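Local coordinates for protein antigen 43 (Escherichia coli, PDB 4KH3) that mediates self-association of bacterial cells through a Velcro-like mechanism, driving the clumping of uropathogenic strains and probably contributing to biofilm formation, at residues 436-441 / 459-464; 397-402 / 417-422. All blocks are in the same frame, centred on the assembly; numbering follows the deposited sequence.

Interaction 1: 436-441 / 459-464; sequences GSLTGN and LTQKAV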
ATOM      1  N   GLY A 436     -32.528 -13.082  -5.712  1.00 38.00           N
ATOM      2  CA  GLY A 436     -32.855 -13.575  -7.034  1.00 31.77           C
ATOM      3  C   GLY A 436     -33.774 -14.772  -7.082  1.00 41.28           C
ATOM      4  O   GLY A 436     -34.766 -14.854  -6.357  1.00 43.40           O
ATOM      5  N   SER A 437     -33.417 -15.714  -7.945  1.00 39.89           N
ATOM      6  CA  SER A 437     -34.269 -16.847  -8.231  1.00 30.69           C
ATOM      7  C   SER A 437     -33.425 -18.033  -8.655  1.00 37.42           C
ATOM      8  O   SER A 437     -32.448 -17.883  -9.388  1.00 42.79           O
ATOM      9  CB  SER A 437     -35.257 -16.477  -9.337  1.00 41.83           C
ATOM     10  OG  SER A 437     -35.766 -17.631  -9.973  1.00 54.09           O
ATOM     11  N   LEU A 438     -33.801 -19.212  -8.178  1.00 35.22           N
ATOM     12  CA  LEU A 438     -33.176 -20.450  -8.602  1.00 32.28           C
ATOM     13  C   LEU A 438     -34.288 -21.412  -8.980  1.00 42.31           C
ATOM     14  O   LEU A 438     -35.122 -21.750  -8.145  1.00 45.64           O
ATOM     15  CB  LEU A 438     -32.341 -21.031  -7.466  1.00 29.97           C
ATOM     16  CG  LEU A 438     -31.544 -22.311  -7.729  1.00 34.09           C
ATOM     17  CD1 LEU A 438     -30.518 -22.123  -8.837  1.00 30.25           C
ATOM     18  CD2 LEU A 438     -30.863 -22.775  -6.456  1.00 35.34           C
ATOM     19  N   THR A 439     -34.318 -21.842 -10.237  1.00 39.37           N
ATOM     20  CA  THR A 439     -35.360 -22.763 -10.688  1.00 41.10           C
ATOM     21  C   THR A 439     -34.760 -23.996 -11.331  1.00 42.65           C
ATOM     22  O   THR A 439     -33.539 -24.106 -11.458  1.00 45.06           O
ATOM     23  CB  THR A 439     -36.289 -22.107 -11.703  1.00 40.47           C
ATOM     24  OG1 THR A 439     -35.517 -21.675 -12.831  1.00 54.98           O
ATOM     25  CG2 THR A 439     -36.982 -20.909 -11.082  1.00 37.78           C
ATOM     26  N   GLY A 440     -35.626 -24.928 -11.725  1.00 40.65           N
ATOM     27  CA  GLY A 440     -35.197 -26.139 -12.401  1.00 33.30           C
ATOM     28  C   GLY A 440     -35.764 -27.417 -11.816  1.00 36.99           C
ATOM     29  O   GLY A 440     -36.615 -27.387 -10.935  1.00 43.71           O
ATOM     30  N   ASN A 441     -35.282 -28.549 -12.312  1.00 36.48           N
ATOM     31  CA  ASN A 441     -35.723 -29.846 -11.831  1.00 43.61           C
ATOM     32  C   ASN A 441     -34.655 -30.459 -10.956  1.00 45.46           C
ATOM     33  O   ASN A 441     -34.652 -31.668 -10.705  1.00 39.20           O
ATOM     34  CB  ASN A 441     -36.024 -30.780 -13.008  1.00 49.32           C
ATOM     35  CG  ASN A 441     -36.801 -30.086 -14.111  1.00 64.03           C
ATOM     36  OD1 ASN A 441     -36.282 -29.884 -15.211  1.00 70.40           O
ATOM     37  ND2 ASN A 441     -38.046 -29.699 -13.820  1.00 56.02           N
ATOM     38  N   LEU A 459     -37.138 -20.018  -4.846  1.00 41.25           N
ATOM     39  CA  LEU A 459     -36.504 -21.318  -5.011  1.00 38.06           C
ATOM     40  C   LEU A 459     -37.481 -22.387  -5.506  1.00 41.28           C
ATOM     41  O   LEU A 459     -38.382 -22.808  -4.784  1.00 44.88           O
ATOM     42  CB  LEU A 459     -35.865 -21.761  -3.698  1.00 32.46           C
ATOM     43  CG  LEU A 459     -35.223 -23.138  -3.767  1.00 34.71           C
ATOM     44  CD1 LEU A 459     -34.091 -23.127  -4.770  1.00 32.07           C
ATOM     45  CD2 LEU A 459     -34.720 -23.542  -2.402  1.00 37.06           C
ATOM     46  N   THR A 460     -37.298 -22.818  -6.749  1.00 39.98           N
ATOM     47  CA  THR A 460     -38.119 -23.870  -7.314  1.00 27.94           C
ATOM     48  C   THR A 460     -37.247 -25.046  -7.706  1.00 34.24           C
ATOM     49  O   THR A 460     -36.444 -24.964  -8.631  1.00 41.06           O
ATOM     50  CB  THR A 460     -38.869 -23.392  -8.542  1.00 31.41           C
ATOM     51  OG1 THR A 460     -39.607 -22.208  -8.216  1.00 35.88           O
ATOM     52  CG2 THR A 460     -39.822 -24.479  -9.016  1.00 36.88           C
ATOM     53  N   GLN A 461     -37.402 -26.140  -6.980  1.00 29.63           N
ATOM     54  CA  GLN A 461     -36.589 -27.322  -7.191  1.00 31.16           C
ATOM     55  C   GLN A 461     -37.496 -28.523  -7.071  1.00 39.66           C
ATOM     56  O   GLN A 461     -38.617 -28.411  -6.570  1.00 44.21           O
ATOM     57  CB  GLN A 461     -35.477 -27.407  -6.145  1.00 39.62           C
ATOM     58  CG  GLN A 461     -34.415 -26.318  -6.263  1.00 36.91           C
ATOM     59  CD  GLN A 461     -33.524 -26.495  -7.484  1.00 41.76           C
ATOM     60  OE1 GLN A 461     -32.466 -27.128  -7.407  1.00 30.56           O
ATOM     61  NE2 GLN A 461     -33.953 -25.943  -8.622  1.00 39.17           N
ATOM     62  N   LYS A 462     -37.017 -29.668  -7.534  1.00 41.27           N
ATOM     63  CA  LYS A 462     -37.829 -30.868  -7.515  1.00 37.92           C
ATOM     64  C   LYS A 462     -38.006 -31.335  -6.082  1.00 46.87           C
ATOM     65  O   LYS A 462     -39.101 -31.697  -5.664  1.00 46.73           O
ATOM     66  CB  LYS A 462     -37.175 -31.969  -8.335  1.00 35.88           C
ATOM     67  CG  LYS A 462     -38.026 -33.226  -8.448  1.00 43.59           C
ATOM     68  CD  LYS A 462     -37.159 -34.465  -8.668  1.00 58.76           C
ATOM     69  CE  LYS A 462     -37.988 -35.674  -9.098  1.00 65.42           C
ATOM     70  NZ  LYS A 462     -38.623 -35.470 -10.435  1.00 70.44           N
ATOM     71  N   ALA A 463     -36.915 -31.312  -5.327  1.00 44.81           N
ATOM     72  CA  ALA A 463     -36.932 -31.812  -3.966  1.00 45.15           C
ATOM     73  C   ALA A 463     -35.806 -31.186  -3.170  1.00 48.04           C
ATOM     74  O   ALA A 463     -34.739 -30.905  -3.708  1.00 48.20           O
ATOM     75  CB  ALA A 463     -36.791 -33.334  -3.955  1.00 39.46           C
ATOM     76  N   VAL A 464     -36.049 -30.969  -1.885  1.00 47.58           N
ATOM     77  CA  VAL A 464     -34.981 -30.616  -0.973  1.00 41.47           C
ATOM     78  C   VAL A 464     -34.802 -31.778  -0.012  1.00 40.63           C
ATOM     79  O   VAL A 464     -35.680 -32.057   0.788  1.00 41.38           O
ATOM     80  CB  VAL A 464     -35.321 -29.351  -0.187  1.00 39.90           C
ATOM     81  CG1 VAL A 464     -34.204 -29.021   0.805  1.00 37.32           C
ATOM     82  CG2 VAL A 464     -35.558 -28.196  -1.141  1.00 35.13           C
TER
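Leu438 and Leu459 are paired side by side in a parallel strand pairing between consecutive coils of the antigen 43 beta-helix, toward its C-terminal end. Strands 437-439 and 459-461 run side by side and nearly parallel, with 9° between their directions and 4.7 Å between their axes. Within 459-464 the backbone bond comes from Thr460 N, to Leu438 O at 2.8 Å; Thr458, just before, continues the ladder with Gly436 and Leu438. A CA-H...O contact from Leu459 CA to Leu438 O adds a second, softer approach. Like residues then meet across the strands. The two leucines lie alongside each other on the buried face and touch through Leu438 CD2 and Leu459 CD1 at 3.7 Å; in both, CG is anti to the backbone N (chi1 -177° in Leu438), and this common torsion lets them point the same way. The threonines are set obliquely across each other, CG2 of Thr439 resting at 4.0 Å from CB of Thr460, the methyl of one threonine against the branch carbon of the other.

Beyond the pair the chains head for a corner. Gly440 adopts backbone angles suited to glycine and passes beside Thr460 O. Gln461 is buried, its side chain bent at chi2 so that NE2 curls back to donate to its own neighbour, Thr460 O, at 2.7 Å; that oxygen lies in the amide plane. The other end of this amide, OE1, accepts a hydrogen bond from Asn420 ND2, so both polar atoms of the group are satisfied and its rotation is fixed. At the corner itself CB of Lys462 packs on Asn441 O, at 3.5 Å, while the rest of the lysine leads away.

Strand 437-439 is thus sandwiched between strand 417-420, where Leu438 touches Thr418 and Asn420, and strand 458-461, which in turn carries Thr460 against Thr479 of strand 477-484.

Interaction 2: 397-402 / 417-422; sequences GGTLAG and KTVNND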
ATOM      1  N   GLY A 397     -27.139 -14.719 -13.398  1.00 36.70           N
ATOM      2  CA  GLY A 397     -28.038 -15.555 -14.170  1.00 31.16           C
ATOM      3  C   GLY A 397     -27.364 -16.900 -14.342  1.00 35.09           C
ATOM      4  O   GLY A 397     -26.726 -17.399 -13.415  1.00 35.84           O
ATOM      5  N   GLY A 398     -27.491 -17.489 -15.525  1.00 30.07           N
ATOM      6  CA  GLY A 398     -26.733 -18.684 -15.843  1.00 30.79           C
ATOM      7  C   GLY A 398     -27.215 -19.971 -15.202  1.00 33.28           C
ATOM      8  O   GLY A 398     -28.343 -20.056 -14.707  1.00 35.63           O
ATOM      9  N   THR A 399     -26.347 -20.981 -15.213  1.00 34.43           N
ATOM     10  CA  THR A 399     -26.724 -22.321 -14.787  1.00 30.54           C
ATOM     11  C   THR A 399     -25.677 -22.937 -13.887  1.00 35.65           C
ATOM     12  O   THR A 399     -24.483 -22.873 -14.183  1.00 38.26           O
ATOM     13  CB  THR A 399     -26.904 -23.267 -16.001  1.00 32.59           C
ATOM     14  OG1 THR A 399     -27.949 -22.780 -16.852  1.00 40.02           O
ATOM     15  CG2 THR A 399     -27.227 -24.691 -15.544  1.00 24.07           C
ATOM     16  N   LEU A 400     -26.134 -23.548 -12.797  1.00 31.41           N
ATOM     17  CA  LEU A 400     -25.284 -24.363 -11.950  1.00 32.32           C
ATOM     18  C   LEU A 400     -25.465 -25.798 -12.397  1.00 30.72           C
ATOM     19  O   LEU A 400     -26.589 -26.234 -12.631  1.00 39.19           O
ATOM     20  CB  LEU A 400     -25.698 -24.218 -10.482  1.00 30.83           C
ATOM     21  CG  LEU A 400     -25.630 -22.787  -9.963  1.00 38.24           C
ATOM     22  CD1 LEU A 400     -26.233 -22.671  -8.565  1.00 25.63           C
ATOM     23  CD2 LEU A 400     -24.185 -22.285 -10.000  1.00 29.99           C
ATOM     24  N   ALA A 401     -24.369 -26.536 -12.514  1.00 25.75           N
ATOM     25  CA  ALA A 401     -24.438 -27.891 -13.037  1.00 27.22           C
ATOM     26  C   ALA A 401     -23.487 -28.826 -12.304  1.00 35.11           C
ATOM     27  O   ALA A 401     -22.615 -28.377 -11.555  1.00 36.93           O
ATOM     28  CB  ALA A 401     -24.157 -27.890 -14.520  1.00 25.93           C
ATOM     29  N   GLY A 402     -23.653 -30.127 -12.521  1.00 34.02           N
ATOM     30  CA  GLY A 402     -22.903 -31.116 -11.762  1.00 33.91           C
ATOM     31  C   GLY A 402     -23.284 -31.039 -10.294  1.00 40.86           C
ATOM     32  O   GLY A 402     -24.456 -30.902  -9.941  1.00 39.67           O
ATOM     33  N   LYS A 417     -32.145 -14.691 -12.636  1.00 46.74           N
ATOM     34  CA  LYS A 417     -32.708 -16.028 -12.698  1.00 38.20           C
ATOM     35  C   LYS A 417     -31.610 -17.030 -13.001  1.00 38.52           C
ATOM     36  O   LYS A 417     -31.014 -17.017 -14.081  1.00 51.13           O
ATOM     37  CB  LYS A 417     -33.810 -16.113 -13.758  1.00 50.35           C
ATOM     38  CG  LYS A 417     -34.846 -14.991 -13.691  1.00 60.08           C
ATOM     39  CD  LYS A 417     -35.922 -15.176 -14.763  1.00 78.04           C
ATOM     40  CE  LYS A 417     -36.600 -13.858 -15.134  1.00 78.09           C
ATOM     41  NZ  LYS A 417     -37.356 -13.256 -14.001  1.00 71.13           N
ATOM     42  N   THR A 418     -31.341 -17.902 -12.040  1.00 37.38           N
ATOM     43  CA  THR A 418     -30.305 -18.916 -12.190  1.00 31.90           C
ATOM     44  C   THR A 418     -31.017 -20.258 -12.287  1.00 35.70           C
ATOM     45  O   THR A 418     -32.131 -20.400 -11.798  1.00 44.16           O
ATOM     46  CB  THR A 418     -29.326 -18.870 -10.986  1.00 29.62           C
ATOM     47  OG1 THR A 418     -28.711 -17.576 -10.922  1.00 28.78           O
ATOM     48  CG2 THR A 418     -28.252 -19.943 -11.076  1.00 22.99           C
ATOM     49  N   VAL A 419     -30.385 -21.229 -12.933  1.00 36.00           N
ATOM     50  CA  VAL A 419     -31.008 -22.515 -13.172  1.00 31.76           C
ATOM     51  C   VAL A 419     -30.194 -23.623 -12.527  1.00 34.40           C
ATOM     52  O   VAL A 419     -28.970 -23.634 -12.621  1.00 42.32           O
ATOM     53  CB  VAL A 419     -31.106 -22.783 -14.693  1.00 37.19           C
ATOM     54  CG1 VAL A 419     -31.519 -24.224 -14.980  1.00 26.73           C
ATOM     55  CG2 VAL A 419     -32.068 -21.791 -15.344  1.00 34.82           C
ATOM     56  N   ASN A 420     -30.868 -24.547 -11.858  1.00 34.21           N
ATOM     57  CA  ASN A 420     -30.218 -25.773 -11.410  1.00 38.36           C
ATOM     58  C   ASN A 420     -31.094 -26.997 -11.685  1.00 42.85           C
ATOM     59  O   ASN A 420     -32.241 -27.073 -11.237  1.00 45.13           O
ATOM     60  CB  ASN A 420     -29.859 -25.713  -9.925  1.00 27.72           C
ATOM     61  CG  ASN A 420     -29.367 -27.043  -9.399  1.00 33.81           C
ATOM     62  OD1 ASN A 420     -28.524 -27.689 -10.019  1.00 41.26           O
ATOM     63  ND2 ASN A 420     -29.905 -27.474  -8.265  1.00 38.09           N
ATOM     64  N   ASN A 421     -30.545 -27.946 -12.428  1.00 34.17           N
ATOM     65  CA  ASN A 421     -31.256 -29.169 -12.765  1.00 41.51           C
ATOM     66  C   ASN A 421     -30.483 -30.351 -12.207  1.00 41.36           C
ATOM     67  O   ASN A 421     -30.909 -31.502 -12.322  1.00 41.35           O
ATOM     68  CB  ASN A 421     -31.435 -29.302 -14.289  1.00 35.58           C
ATOM     69  CG  ASN A 421     -32.368 -28.233 -14.872  1.00 38.42           C
ATOM     70  OD1 ASN A 421     -33.407 -27.909 -14.297  1.00 42.76           O
ATOM     71  ND2 ASN A 421     -31.993 -27.683 -16.017  1.00 42.75           N
ATOM     72  N   ASP A 422     -29.335 -30.060 -11.601  1.00 35.50           N
ATOM     73  CA  ASP A 422     -28.528 -31.100 -10.977  1.00 36.65           C
ATOM     74  C   ASP A 422     -28.556 -30.967  -9.456  1.00 38.29           C
ATOM     75  O   ASP A 422     -29.596 -30.677  -8.876  1.00 44.49           O
ATOM     76  CB  ASP A 422     -27.096 -31.085 -11.511  1.00 43.88           C
ATOM     77  CG  ASP A 422     -27.034 -31.153 -13.033  1.00 40.34           C
ATOM     78  OD1 ASP A 422     -28.083 -31.361 -13.673  1.00 40.07           O
ATOM     79  OD2 ASP A 422     -25.930 -31.005 -13.593  1.00 38.52           O
TER
HETATM   80  O   HOH W   1     -28.223 -27.853 -13.670  1.00 35.11           O
HETATM   81  O   HOH W   2     -25.255 -27.822  -9.520  1.00 36.23           O
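Thr399 and Val419 form a parallel beta bridge between two successive coils of the solenoid, and the pairing ends in an Asx turn at the corner of the later coil. The bridge is held by Val419 from both sides of its residue: its N donates to Gly398 O at 2.9 Å, and its O accepts from Leu400 N at 2.8 Å. On the face of Thr399 and Val419 the side chains lie alongside each other, OG1 of the threonine against CB of the valine. Leu400 turns to the buried face instead, where its CG meets CG2 of Thr418 at 4.0 Å. Before the bridge, Thr418 OG1 donates to Gly397 O at 3.2 Å, but from above the carbonyl plane rather than onto a lone pair.

This stacking of short parallel strands is the hallmark of the beta-helix, consistent with the pectate-lyase-like clan to which the stalk repeats belong. Here the strands diverge as they approach the corner, and other groups take over from regular pairing. Water 1 bridges the coils, donating to Leu400 O and accepting from Asn421 N at 2.6 Å. Farther on, Asp422 swings its carboxylate toward the earlier coil, with CG beside the backbone N (chi1 -53°), and OD2 accepts from Gly402 N at 2.7 Å through its anti lone pair. The Asx turn forms where Asn420 OD1 receives Asp422 N at 3.0 Å, again from above the carbonyl plane. Asn420 ND2 adds a weak bond to Asp422 O, although its stronger partner is Gln461. On its opposite side from strand 417-420, strand 399-401 is bonded through its backbone to strand 382-389, with Ala401 resting on Thr382 and Thr384.

How the interactions relate
From the N terminus, interaction 2 comes first: the chain leaves 397-402, makes one circuit through strands 403-407 and 410-414, and returns at 417-422. It then runs through strands 423-426 and 431-434 to 436-441, where interaction 1 opens, and a further circuit closes at 459-464. The two loops are in series and neither encloses nor crosses the other. Their inner members are neighbours, strand 417-420 lying beside strand 437-439, so four successive rungs line up along one face of the beta-helix. Thr439 O and Asn420 N, 2.7 Å apart, make a probable hydrogen bond at this junction, and Asn421 OD1 holds Asn441 N nearer the corner.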